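Side-chain contacts in diol-dehydratase (Roseburia inulinivorans, PDB 5I2A), which dehydrates 1,2-propanediol, selecting for substrate and enantiomer, and belongs to the B12-independent glycyl radical enzymes: residues T145-K150 / M500-E505; A454-C459 / Y672-P677; P461-F466 / A704-T709; I478-V483 / M493-K498; L587-N590 / G594-A597. One frame throughout, in Å; residues are numbered along the deposited sequence. Where two conformers were deposited one is given.

Contact 1 of 5, residues T145-K150 / M500-E505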
# COMPACT_ATOMS: atom_id res chain seq x y z
N THR A 145 19.64 -0.44 -12.97
CA THR A 145 19.72 -1.56 -12.04
C THR A 145 19.59 -2.91 -12.76
O THR A 145 20.36 -3.84 -12.49
CB THR A 145 18.62 -1.45 -10.97
OG1 THR A 145 18.77 -0.20 -10.28
CG2 THR A 145 18.72 -2.60 -9.97
N LEU A 146 18.63 -3.00 -13.67
CA LEU A 146 18.47 -4.22 -14.45
C LEU A 146 19.73 -4.50 -15.27
O LEU A 146 20.14 -5.65 -15.41
CB LEU A 146 17.23 -4.14 -15.35
CG LEU A 146 15.88 -3.99 -14.63
CD1 LEU A 146 14.72 -3.77 -15.61
CD2 LEU A 146 15.62 -5.20 -13.75
N ARG A 147 20.34 -3.44 -15.79
CA ARG A 147 21.56 -3.57 -16.59
C ARG A 147 22.70 -4.11 -15.73
O ARG A 147 23.43 -5.01 -16.14
CB ARG A 147 21.96 -2.23 -17.22
CG ARG A 147 23.20 -2.33 -18.10
CD ARG A 147 23.54 -0.99 -18.76
NE ARG A 147 23.89 0.00 -17.75
CZ ARG A 147 24.02 1.31 -17.97
NH1 ARG A 147 23.83 1.81 -19.19
NH2 ARG A 147 24.32 2.12 -16.97
N ALA A 148 22.85 -3.56 -14.53
CA ALA A 148 23.91 -4.01 -13.62
C ALA A 148 23.77 -5.50 -13.31
O ALA A 148 24.76 -6.23 -13.24
CB ALA A 148 23.88 -3.18 -12.34
N MET A 149 22.54 -5.96 -13.15
CA MET A 149 22.31 -7.36 -12.81
C MET A 149 22.58 -8.25 -14.01
O MET A 149 23.12 -9.34 -13.87
CB MET A 149 20.88 -7.56 -12.30
CG MET A 149 20.65 -6.90 -10.93
SD MET A 149 18.94 -7.03 -10.38
CE MET A 149 18.13 -5.92 -11.46
N LYS A 150 22.22 -7.75 -15.20
CA LYS A 150 22.43 -8.49 -16.44
C LYS A 150 23.93 -8.72 -16.66
O LYS A 150 24.35 -9.75 -17.17
CB LYS A 150 21.80 -7.73 -17.61
CG LYS A 150 21.98 -8.37 -18.98
CD LYS A 150 21.22 -7.58 -20.05
CE LYS A 150 22.07 -7.28 -21.28
NZ LYS A 150 22.65 -8.51 -21.90
N MET A 500 32.78 1.20 -7.91
CA MET A 500 32.18 0.54 -6.77
C MET A 500 30.94 1.31 -6.32
O MET A 500 29.88 0.73 -6.17
CB MET A 500 33.18 0.41 -5.63
CG MET A 500 34.25 -0.65 -5.90
SD MET A 500 33.62 -2.33 -5.65
CE MET A 500 33.62 -2.41 -3.87
N LEU A 501 31.09 2.62 -6.12
CA LEU A 501 30.01 3.45 -5.60
C LEU A 501 28.80 3.43 -6.52
O LEU A 501 27.67 3.26 -6.05
CB LEU A 501 30.49 4.89 -5.40
CG LEU A 501 29.51 5.85 -4.72
CD1 LEU A 501 29.05 5.31 -3.37
CD2 LEU A 501 30.11 7.24 -4.57
N TYR A 502 29.02 3.56 -7.82
CA TYR A 502 27.93 3.52 -8.79
C TYR A 502 27.12 2.23 -8.68
O TYR A 502 25.89 2.26 -8.61
CB TYR A 502 28.46 3.67 -10.21
CG TYR A 502 27.38 3.67 -11.27
CD1 TYR A 502 26.56 4.77 -11.46
CD2 TYR A 502 27.18 2.55 -12.08
CE1 TYR A 502 25.58 4.77 -12.43
CE2 TYR A 502 26.19 2.54 -13.05
CZ TYR A 502 25.40 3.65 -13.22
OH TYR A 502 24.43 3.66 -14.19
N ASN A 503 27.82 1.10 -8.67
CA ASN A 503 27.14 -0.18 -8.66
C ASN A 503 26.56 -0.57 -7.30
O ASN A 503 25.56 -1.26 -7.23
CB ASN A 503 28.08 -1.25 -9.19
CG ASN A 503 28.17 -1.20 -10.70
OD1 ASN A 503 27.23 -1.59 -11.39
ND2 ASN A 503 29.27 -0.66 -11.21
N ILE A 504 27.17 -0.09 -6.23
CA ILE A 504 26.59 -0.28 -4.91
C ILE A 504 25.23 0.40 -4.82
O ILE A 504 24.27 -0.17 -4.29
CB ILE A 504 27.51 0.27 -3.81
CG1 ILE A 504 28.71 -0.66 -3.62
CG2 ILE A 504 26.76 0.42 -2.49
CD1 ILE A 504 29.83 -0.02 -2.81
N GLU A 505 25.12 1.61 -5.36
CA GLU A 505 23.86 2.33 -5.27
C GLU A 505 22.75 1.64 -6.08
O GLU A 505 21.58 1.65 -5.68
CB GLU A 505 24.04 3.79 -5.73
CG GLU A 505 22.74 4.59 -5.60
CD GLU A 505 22.95 6.10 -5.66
OE1 GLU A 505 24.06 6.55 -6.02
OE2 GLU A 505 21.99 6.84 -5.33
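Y502, on the long helix 489-521, meets R147 of helix 143-150 through its hydroxyl, and it is the first residue of 500-505 to reach across. CG of Y502 stands anti to the backbone N (chi1 -179°), which carries the ring out along the flank of its helix until OH comes 3.2 Å from R147 NH2. The arginine runs straight as far as CD and then bends at chi3 (64°), which leaves the phenol oxygen at the edge of the guanidinium, in its plane. The two flat groups are neither stacked nor perpendicular, with their planes 44° apart, and the side chains cross at about a right angle.

One residue on, N503 also makes contact: its OD1 lies 3.8 Å from A148 CB. This is plain van der Waals contact with a methyl. The amide's polar anchoring lies on its other branch, where ND2 donates to Q499 O one turn earlier and also bonds to S477 OG. A148 itself also packs on L506 and F154. Farther along, E505 turns to the second subunit, where its OE2 bonds to G196 N of that chain.

The small alanine lets the two helices come within 7.1 Å, measured from A148 CA to N503 CA. With the amide held from its own side, the chemistry across the gap is a light one: a methyl against an amide oxygen, and a guanidinium edge beside a phenol oxygen.

Contact 2 of 5, residues A454-C459 / Y672-P677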
# COMPACT_ATOMS: atom_id res chain seq x y z
N ALA A 454 21.62 -9.48 -0.75
CA ALA A 454 22.24 -9.56 -2.07
C ALA A 454 23.68 -10.03 -1.98
O ALA A 454 24.32 -9.97 -0.93
CB ALA A 454 22.19 -8.19 -2.82
N PHE A 455 24.17 -10.51 -3.12
CA PHE A 455 25.56 -10.85 -3.30
C PHE A 455 26.18 -9.83 -4.27
O PHE A 455 25.69 -9.68 -5.39
CB PHE A 455 25.70 -12.27 -3.87
CG PHE A 455 25.16 -13.37 -2.98
CD1 PHE A 455 25.24 -13.27 -1.60
CD2 PHE A 455 24.62 -14.52 -3.54
CE1 PHE A 455 24.77 -14.30 -0.78
CE2 PHE A 455 24.14 -15.56 -2.73
CZ PHE A 455 24.22 -15.44 -1.35
N PHE A 456 27.23 -9.16 -3.84
CA PHE A 456 27.89 -8.14 -4.65
C PHE A 456 29.31 -8.57 -4.98
O PHE A 456 30.12 -8.83 -4.08
CB PHE A 456 27.91 -6.79 -3.91
CG PHE A 456 28.47 -5.64 -4.72
CD1 PHE A 456 29.85 -5.42 -4.79
CD2 PHE A 456 27.62 -4.76 -5.37
CE1 PHE A 456 30.36 -4.34 -5.51
CE2 PHE A 456 28.13 -3.67 -6.10
CZ PHE A 456 29.50 -3.46 -6.17
N ASN A 457 29.63 -8.60 -6.27
CA ASN A 457 30.95 -9.02 -6.74
C ASN A 457 31.89 -7.82 -6.83
O ASN A 457 31.81 -7.04 -7.77
CB ASN A 457 30.82 -9.72 -8.10
CG ASN A 457 32.13 -10.38 -8.55
OD1 ASN A 457 33.21 -9.99 -8.13
ND2 ASN A 457 32.01 -11.39 -9.41
N MET A 458 32.79 -7.69 -5.86
CA MET A 458 33.70 -6.54 -5.83
C MET A 458 34.73 -6.59 -6.95
O MET A 458 35.37 -5.59 -7.24
CB MET A 458 34.41 -6.42 -4.46
CG MET A 458 33.45 -6.32 -3.26
SD MET A 458 34.31 -6.39 -1.66
CE MET A 458 35.50 -5.09 -1.89
N CYS A 459 34.89 -7.75 -7.60
CA CYS A 459 35.80 -7.83 -8.74
C CYS A 459 35.22 -7.25 -10.04
O CYS A 459 35.98 -6.88 -10.94
CB CYS A 459 36.20 -9.29 -9.00
SG CYS A 459 37.19 -10.02 -7.70
N TYR A 672 36.87 -0.82 2.56
CA TYR A 672 36.17 0.42 2.85
C TYR A 672 35.40 0.97 1.65
O TYR A 672 34.38 1.62 1.83
CB TYR A 672 37.13 1.49 3.36
CG TYR A 672 37.38 1.49 4.85
CD1 TYR A 672 36.33 1.30 5.75
CD2 TYR A 672 38.65 1.68 5.36
CE1 TYR A 672 36.56 1.32 7.12
CE2 TYR A 672 38.90 1.69 6.73
CZ TYR A 672 37.86 1.51 7.60
OH TYR A 672 38.12 1.53 8.94
N PHE A 673 35.88 0.73 0.43
CA PHE A 673 35.17 1.16 -0.78
C PHE A 673 33.79 0.49 -0.88
O PHE A 673 32.92 0.93 -1.64
CB PHE A 673 35.99 0.87 -2.05
CG PHE A 673 37.15 1.80 -2.25
CD1 PHE A 673 37.37 2.86 -1.39
CD2 PHE A 673 38.00 1.63 -3.32
CE1 PHE A 673 38.44 3.74 -1.58
CE2 PHE A 673 39.07 2.50 -3.53
CZ PHE A 673 39.29 3.55 -2.65
N TYR A 674 33.62 -0.60 -0.13
CA TYR A 674 32.34 -1.30 -0.09
C TYR A 674 31.58 -0.99 1.20
O TYR A 674 30.41 -0.66 1.16
CB TYR A 674 32.55 -2.82 -0.22
CG TYR A 674 31.26 -3.62 -0.21
CD1 TYR A 674 30.44 -3.65 -1.33
CD2 TYR A 674 30.86 -4.34 0.91
CE1 TYR A 674 29.26 -4.38 -1.33
CE2 TYR A 674 29.69 -5.09 0.91
CZ TYR A 674 28.89 -5.10 -0.21
OH TYR A 674 27.73 -5.82 -0.20
N THR A 675 32.27 -1.07 2.34
CA THR A 675 31.59 -0.97 3.63
C THR A 675 31.21 0.46 4.04
O THR A 675 30.23 0.65 4.72
CB THR A 675 32.44 -1.59 4.76
OG1 THR A 675 33.70 -0.92 4.84
CG2 THR A 675 32.66 -3.09 4.50
N ARG A 676 31.99 1.45 3.65
CA ARG A 676 31.69 2.81 4.06
C ARG A 676 30.51 3.42 3.30
O ARG A 676 29.63 4.00 3.92
CB ARG A 676 32.91 3.71 3.94
CG ARG A 676 33.32 4.27 5.28
CD ARG A 676 34.58 5.07 5.21
NE ARG A 676 35.37 4.86 6.41
CZ ARG A 676 36.70 4.84 6.43
NH1 ARG A 676 37.38 5.01 5.31
NH2 ARG A 676 37.33 4.65 7.58
N PRO A 677 30.48 3.28 1.97
CA PRO A 677 29.29 3.81 1.30
C PRO A 677 28.00 3.14 1.78
O PRO A 677 26.99 3.82 1.97
CB PRO A 677 29.55 3.50 -0.18
CG PRO A 677 31.03 3.46 -0.30
CD PRO A 677 31.49 2.82 0.99
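Y674 points its ring at F456 and M458 from a kinked part of helix 661-678, where the backbone N of Y674 itself has no bond to the turn before. With chi1 at -179° the ring leans out beside its own carbonyl carbon and faces strand 454-457. There it meets the F456 ring obliquely, in neither a stack nor a T-shape: the planes are 41° apart and the centroids 5.3 Å. The closest carbons are F456 CD1 and Y674 CE1, at 3.7 Å, and the two side chains run past each other in opposite directions, F456 CB ending up 3.8 Å from Y674 OH. That hydroxyl bonds to P553 O.

M458 comes from the turn just after the strand and crosses the tyrosine at about a right angle. Its SD sits 4.9 Å from the centroid of the Y674 ring, 31° off the normal, in a Met-aromatic contact, while the bend at chi3 brings M458 CE to 4.1 Å from Y674 CB. Replacing Y674 by an alanine would probably leave P553 O without its hydroxyl partner and open a gap beside F456 and the M458 sulfur.

P553 belongs to strand 548-556, the parallel neighbour of 454-457, and its bond pins the helix to the sheet. M507 of helix 489-521 also touches F456, M458 rests on I558 and V561 of helix 558-574, and F154 of the antiparallel strand 154-155 touches F456 as well.

Contact 3 of 5, residues P461-F466 / A704-T709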
# COMPACT_ATOMS: atom_id res chain seq x y z
N PRO A 461 33.43 -4.37 -10.59
CA PRO A 461 33.85 -2.98 -10.74
C PRO A 461 35.34 -2.82 -11.06
O PRO A 461 35.70 -1.86 -11.74
CB PRO A 461 33.53 -2.36 -9.37
CG PRO A 461 32.35 -3.14 -8.91
CD PRO A 461 32.71 -4.56 -9.32
N LEU A 462 36.17 -3.75 -10.60
CA LEU A 462 37.60 -3.72 -10.94
C LEU A 462 37.80 -3.98 -12.43
O LEU A 462 38.55 -3.28 -13.10
CB LEU A 462 38.39 -4.74 -10.11
CG LEU A 462 39.88 -4.83 -10.43
CD1 LEU A 462 40.60 -3.53 -10.11
CD2 LEU A 462 40.53 -5.99 -9.67
N GLU A 463 37.13 -5.00 -12.95
CA GLU A 463 37.16 -5.27 -14.39
C GLU A 463 36.68 -4.06 -15.19
O GLU A 463 37.21 -3.79 -16.26
CB GLU A 463 36.32 -6.49 -14.73
CG GLU A 463 36.91 -7.80 -14.26
CD GLU A 463 36.17 -8.99 -14.82
OE1 GLU A 463 35.09 -9.35 -14.29
OE2 GLU A 463 36.64 -9.57 -15.81
N MET A 464 35.70 -3.33 -14.67
CA MET A 464 35.20 -2.15 -15.36
C MET A 464 36.24 -1.02 -15.42
O MET A 464 36.21 -0.20 -16.33
CB MET A 464 33.91 -1.63 -14.72
CG MET A 464 32.69 -2.52 -14.96
SD MET A 464 32.33 -2.93 -16.69
CE MET A 464 33.08 -4.55 -16.85
N VAL A 465 37.16 -0.98 -14.47
CA VAL A 465 38.20 0.04 -14.56
C VAL A 465 39.06 -0.22 -15.79
O VAL A 465 39.40 0.71 -16.52
CB VAL A 465 39.08 0.11 -13.30
CG1 VAL A 465 40.17 1.18 -13.46
CG2 VAL A 465 38.23 0.42 -12.08
N PHE A 466 39.39 -1.49 -16.04
CA PHE A 466 40.20 -1.87 -17.20
C PHE A 466 39.47 -1.60 -18.50
O PHE A 466 40.06 -1.15 -19.48
CB PHE A 466 40.61 -3.35 -17.12
CG PHE A 466 41.76 -3.61 -16.18
CD1 PHE A 466 43.07 -3.41 -16.60
CD2 PHE A 466 41.54 -4.05 -14.88
CE1 PHE A 466 44.15 -3.64 -15.74
CE2 PHE A 466 42.59 -4.27 -14.02
CZ PHE A 466 43.91 -4.07 -14.45
N ALA A 704 32.67 -17.53 -11.61
CA ALA A 704 32.40 -17.98 -12.96
C ALA A 704 31.95 -16.83 -13.87
O ALA A 704 31.95 -16.96 -15.08
CB ALA A 704 31.35 -19.10 -12.96
N GLN A 705 31.57 -15.70 -13.27
CA GLN A 705 31.09 -14.54 -14.02
C GLN A 705 32.17 -13.48 -14.14
O GLN A 705 31.94 -12.38 -14.61
CB GLN A 705 29.84 -13.95 -13.35
CG GLN A 705 28.64 -14.89 -13.43
CD GLN A 705 27.54 -14.50 -12.47
OE1 GLN A 705 27.75 -13.76 -11.51
NE2 GLN A 705 26.35 -14.98 -12.73
N THR A 706 33.35 -13.84 -13.67
CA THR A 706 34.43 -12.89 -13.52
C THR A 706 35.59 -13.30 -14.39
O THR A 706 36.05 -14.44 -14.30
CB THR A 706 34.89 -12.84 -12.05
OG1 THR A 706 33.75 -12.58 -11.22
CG2 THR A 706 35.96 -11.78 -11.84
N GLY A 707 36.07 -12.39 -15.23
CA GLY A 707 37.27 -12.65 -16.01
C GLY A 707 38.52 -12.81 -15.14
O GLY A 707 38.47 -12.71 -13.90
N ALA A 708 39.65 -13.06 -15.78
CA ALA A 708 40.92 -13.15 -15.07
C ALA A 708 41.23 -11.84 -14.34
O ALA A 708 40.90 -10.77 -14.83
CB ALA A 708 42.03 -13.49 -16.04
N THR A 709 41.87 -11.94 -13.19
CA THR A 709 42.19 -10.74 -12.41
C THR A 709 43.70 -10.61 -12.16
O THR A 709 44.42 -11.60 -12.22
CB THR A 709 41.40 -10.73 -11.09
OG1 THR A 709 41.45 -12.02 -10.48
CG2 THR A 709 39.94 -10.38 -11.37
O HOH W 1 39.26 -9.64 -16.62
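E463 sets its CG anti to the carbonyl carbon (chi1 -71°) and stays extended beyond it, a straight chain that lets the carboxylate reach from helix 459-467 to the backbone of G707. Both oxygens share the one N-H, and both bonds are weak: G707 N lies 2.9 Å from E463 OE2 and 3.3 Å from E463 OE1. Neither is straight, the N-H...O angles being 123° and 145°. A side chain on G707 could hardly fit here, since a CB would fall 2.4 Å from E463 OE2.

T706 lays its methyl against the carboxylate, CG2 3.6 Å from E463 OE1. A water donates to E463 OE2 at 2.7 Å and to A708 O at an equal distance, extending the grip one residue farther along the loop. The carboxylate has a charged mate as well, for R460 forms a salt bridge with OE1, and this probably helps to keep it ionised.

The loop, which follows helix 699-703, is thus laid against the E463 side of helix 459-467. T706 OG1 bonds to L702 O and to N457 at the end of strand 454-457, and R713 takes the carbonyls of T706 and G707. Elsewhere on the helix, P461 and V465 pack on helix 489-521, while F466 reaches helix 580-588 and L462 touches S564 of helix 558-574.

Contact 4 of 5, residues I478-V483 / M493-K498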
# COMPACT_ATOMS: atom_id res chain seq x y z
N ILE A 478 29.47 3.00 -15.54
CA ILE A 478 29.97 4.34 -15.85
C ILE A 478 31.35 4.28 -16.52
O ILE A 478 32.08 3.30 -16.36
CB ILE A 478 30.08 5.22 -14.59
CG1 ILE A 478 30.88 4.51 -13.50
CG2 ILE A 478 28.71 5.58 -14.08
CD1 ILE A 478 31.17 5.37 -12.29
N GLN A 479 31.67 5.32 -17.29
CA GLN A 479 32.97 5.45 -17.94
C GLN A 479 33.92 6.24 -17.04
O GLN A 479 33.80 7.45 -16.91
CB GLN A 479 32.85 6.16 -19.30
CG GLN A 479 32.41 5.26 -20.44
CD GLN A 479 31.11 4.55 -20.13
OE1 GLN A 479 30.05 5.17 -20.08
NE2 GLN A 479 31.19 3.24 -19.88
N THR A 480 34.87 5.57 -16.41
CA THR A 480 35.81 6.20 -15.51
C THR A 480 37.12 6.58 -16.22
O THR A 480 38.03 7.10 -15.59
CB THR A 480 36.15 5.28 -14.32
OG1 THR A 480 36.25 3.93 -14.78
CG2 THR A 480 35.07 5.37 -13.26
N GLY A 481 37.21 6.29 -17.51
CA GLY A 481 38.39 6.67 -18.27
C GLY A 481 39.16 5.52 -18.87
O GLY A 481 39.13 4.40 -18.36
N ASN A 482 39.84 5.78 -19.99
CA ASN A 482 40.73 4.79 -20.57
C ASN A 482 41.79 4.40 -19.55
O ASN A 482 42.51 5.26 -19.05
CB ASN A 482 41.37 5.33 -21.85
CG ASN A 482 42.09 4.25 -22.63
OD1 ASN A 482 43.00 3.59 -22.12
ND2 ASN A 482 41.67 4.04 -23.87
N VAL A 483 41.89 3.11 -19.25
CA VAL A 483 42.75 2.66 -18.15
C VAL A 483 44.23 2.97 -18.41
O VAL A 483 45.01 3.15 -17.47
CB VAL A 483 42.57 1.14 -17.89
CG1 VAL A 483 43.12 0.31 -19.04
CG2 VAL A 483 43.21 0.75 -16.57
N MET A 493 42.97 3.77 -8.42
CA MET A 493 42.20 3.51 -7.20
C MET A 493 40.92 4.31 -7.16
O MET A 493 39.87 3.79 -6.79
CB MET A 493 43.02 3.83 -5.94
CG MET A 493 43.72 2.65 -5.32
SD MET A 493 42.60 1.39 -4.70
CE MET A 493 42.82 1.52 -2.94
N GLU A 494 41.02 5.58 -7.53
CA GLU A 494 39.88 6.48 -7.57
C GLU A 494 38.85 6.02 -8.60
O GLU A 494 37.65 6.05 -8.34
CB GLU A 494 40.35 7.91 -7.85
CG GLU A 494 39.23 8.93 -8.01
CD GLU A 494 38.36 9.07 -6.77
OE1 GLU A 494 38.78 8.66 -5.67
OE2 GLU A 494 37.25 9.60 -6.89
N ALA A 495 39.32 5.56 -9.75
CA ALA A 495 38.42 5.00 -10.74
C ALA A 495 37.68 3.77 -10.17
O ALA A 495 36.47 3.61 -10.38
CB ALA A 495 39.18 4.62 -12.01
N TYR A 496 38.41 2.91 -9.46
CA TYR A 496 37.80 1.74 -8.83
C TYR A 496 36.77 2.15 -7.78
O TYR A 496 35.69 1.58 -7.72
CB TYR A 496 38.86 0.84 -8.21
CG TYR A 496 38.29 -0.37 -7.50
CD1 TYR A 496 37.48 -1.28 -8.17
CD2 TYR A 496 38.56 -0.61 -6.16
CE1 TYR A 496 36.95 -2.39 -7.51
CE2 TYR A 496 38.04 -1.71 -5.50
CZ TYR A 496 37.24 -2.59 -6.17
OH TYR A 496 36.73 -3.67 -5.51
N ARG A 497 37.12 3.15 -6.97
CA ARG A 497 36.19 3.64 -5.93
C ARG A 497 34.86 4.06 -6.58
O ARG A 497 33.78 3.74 -6.07
CB ARG A 497 36.79 4.80 -5.14
CG ARG A 497 35.98 5.19 -3.90
CD ARG A 497 36.47 6.50 -3.27
NE ARG A 497 36.27 7.63 -4.18
CZ ARG A 497 35.12 8.28 -4.32
NH1 ARG A 497 34.05 7.93 -3.62
NH2 ARG A 497 35.04 9.30 -5.16
N LYS A 498 34.94 4.74 -7.72
CA LYS A 498 33.74 5.24 -8.38
C LYS A 498 32.93 4.12 -9.03
O LYS A 498 31.71 4.15 -8.99
CB LYS A 498 34.09 6.30 -9.43
CG LYS A 498 34.61 7.64 -8.88
CD LYS A 498 35.16 8.47 -10.04
CE LYS A 498 35.79 9.78 -9.60
NZ LYS A 498 36.57 10.42 -10.71
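T480 presses straight onto A495 where the loop 478-483 folds back over the start of helix 489-521. The backbones are close here, 5.6 Å between T480 CA and A495 CA, because the helix offers only a methyl: T480 CB lies 3.9 Å from A495 CB. In the conformer described, one of two deposited, OG1 of T480 takes the crowded position between backbone N and carbonyl carbon (chi1 39°), which turns it to Q499 NE2, its hydrogen-bond partner, and leaves the methyl for the helix. That methyl, CG2 of T480, sits 3.7 Å from A495 O; it also reaches the root of K498, with T480 CG2 4.1 Å from K498 CB. I478 arrives a turn further along the helix, its CD1 3.6 Å from K498 O, and its own carbonyl oxygen is bonded to Q499 NE2 too.

Past the root of K498 the packing gives way to charge. The K498 chain runs on fully extended past T480 to the solvent side, where its charge has a long pairing, K498 NZ to E494 OE2 at 4.0 Å. E494 is held far more firmly by R497, which grips it side-on with two nitrogens, one to each oxygen. R497 NH2 lies 2.8 Å from E494 OE2, and the bond from R497 NE to E494 OE1 is nearly straight (174°), with each oxygen met on its syn side.

Between the two segments the touching is carbon against methyls and backbone carbonyl oxygens. Q499, further along the helix, supplies polar anchoring for I478 and T480, and the charges are settled along the helix itself, where two cations round one carboxylate probably stabilise its ionised form.

Contact 5 of 5, residues L587-N590 / G594-A597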
# COMPACT_ATOMS: atom_id res chain seq x y z
N LEU A 587 45.04 -10.10 -19.24
CA LEU A 587 43.80 -10.48 -18.57
C LEU A 587 42.75 -10.95 -19.57
O LEU A 587 42.11 -11.98 -19.38
CB LEU A 587 43.26 -9.31 -17.72
CG LEU A 587 44.16 -8.90 -16.54
CD1 LEU A 587 43.63 -7.63 -15.89
CD2 LEU A 587 44.28 -10.01 -15.50
N GLU A 588 42.59 -10.19 -20.66
CA GLU A 588 41.63 -10.56 -21.69
C GLU A 588 41.91 -11.95 -22.24
O GLU A 588 40.98 -12.70 -22.53
CB GLU A 588 41.65 -9.54 -22.83
CG GLU A 588 41.10 -8.17 -22.45
CD GLU A 588 41.33 -7.13 -23.54
OE1 GLU A 588 42.12 -7.39 -24.46
OE2 GLU A 588 40.71 -6.04 -23.46
N MET A 589 43.19 -12.29 -22.36
CA MET A 589 43.62 -13.57 -22.92
C MET A 589 43.90 -14.66 -21.87
O MET A 589 44.56 -15.67 -22.16
CB MET A 589 44.88 -13.36 -23.78
CG MET A 589 44.66 -12.46 -24.99
SD MET A 589 43.45 -13.18 -26.10
CE MET A 589 44.06 -14.83 -26.29
N ASN A 590 43.41 -14.45 -20.65
CA ASN A 590 43.57 -15.43 -19.57
C ASN A 590 45.03 -15.84 -19.38
O ASN A 590 45.33 -17.01 -19.18
CB ASN A 590 42.71 -16.67 -19.83
CG ASN A 590 42.50 -17.51 -18.59
OD1 ASN A 590 42.56 -17.00 -17.47
ND2 ASN A 590 42.26 -18.81 -18.78
N GLY A 594 44.46 -20.19 -22.28
CA GLY A 594 43.34 -20.75 -23.02
C GLY A 594 42.02 -20.05 -22.73
O GLY A 594 41.78 -19.58 -21.61
N LEU A 595 41.16 -19.96 -23.74
CA LEU A 595 39.86 -19.34 -23.56
C LEU A 595 38.82 -20.43 -23.47
O LEU A 595 38.97 -21.48 -24.10
CB LEU A 595 39.56 -18.38 -24.72
CG LEU A 595 40.64 -17.34 -25.01
CD1 LEU A 595 40.24 -16.50 -26.21
CD2 LEU A 595 40.92 -16.45 -23.80
N ASP A 596 37.77 -20.21 -22.69
CA ASP A 596 36.85 -21.29 -22.35
C ASP A 596 35.48 -21.11 -22.98
O ASP A 596 35.26 -20.19 -23.76
CB ASP A 596 36.72 -21.42 -20.82
CG ASP A 596 36.17 -20.15 -20.15
OD1 ASP A 596 35.73 -19.22 -20.86
OD2 ASP A 596 36.17 -20.08 -18.91
N ALA A 597 34.55 -21.98 -22.61
CA ALA A 597 33.19 -21.97 -23.14
C ALA A 597 32.48 -20.65 -22.84
O ALA A 597 31.73 -20.13 -23.68
CB ALA A 597 32.40 -23.13 -22.59
O HOH W 2 44.72 -18.03 -23.69
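N590 begins its contact with G594 at CB, which lies 3.5 Å from G594 O and, more loosely, 4.4 Å from L595 CD2. From there chi1 (-162°) swings CG to the side opposite the backbone N, a rotation that places the amide against the G594 carbonyl. At the tip the branches part. ND2 donates to G594 O at 3.0 Å in a nearly straight bond (165°), lying in the carbonyl plane while the oxygen keeps close to the plane of the amide; OD1 turns to another loop and accepts from A715 N.

The residue also ends helix 580-588: with positive phi (52°) it is the C-prime residue of a Schellman motif, its own N bonded to L587 O while the N of the next residue, Y591, reaches back to the helix as well. An alanine here is likely to leave G594 O without its donor and A715 N without its acceptor.

Alongside, L595 lays its CD2 4.0 Å from E588 O, over the last turn, and its CD1 meets M589 CE at 4.2 Å, where the bent methionine chain comes round. A water bridges the two backbones, donating to M589 O at 2.8 Å and accepting from G594 N. One residue past L595, D596 caps the start of helix 597-613 through its bond to T599 N.

How the contacts relate
Contacts 1 to 4 form one cluster, with centres 11 to 15 Å apart, and contact 5 lies to one side, 12 Å from contact 3 but 23 to 26 Å from the others. Contacts 1 and 4 use different turns of helix 489-521, whereas contacts 2 and 3 follow each other on strand 454-457 and helix 459-467. Along the chain, the segments of contacts 1, 2 and 3 alternate, while contacts 4 and 5 are local, their segments ten and four residues apart. A probable hydrogen bond from Y496 OH to M458 O ties contact 4 to contact 2, and Y502 packs on I478 between contacts 1 and 4. Contacts 1 to 3 thereby bring together parts of the chain far apart in sequence.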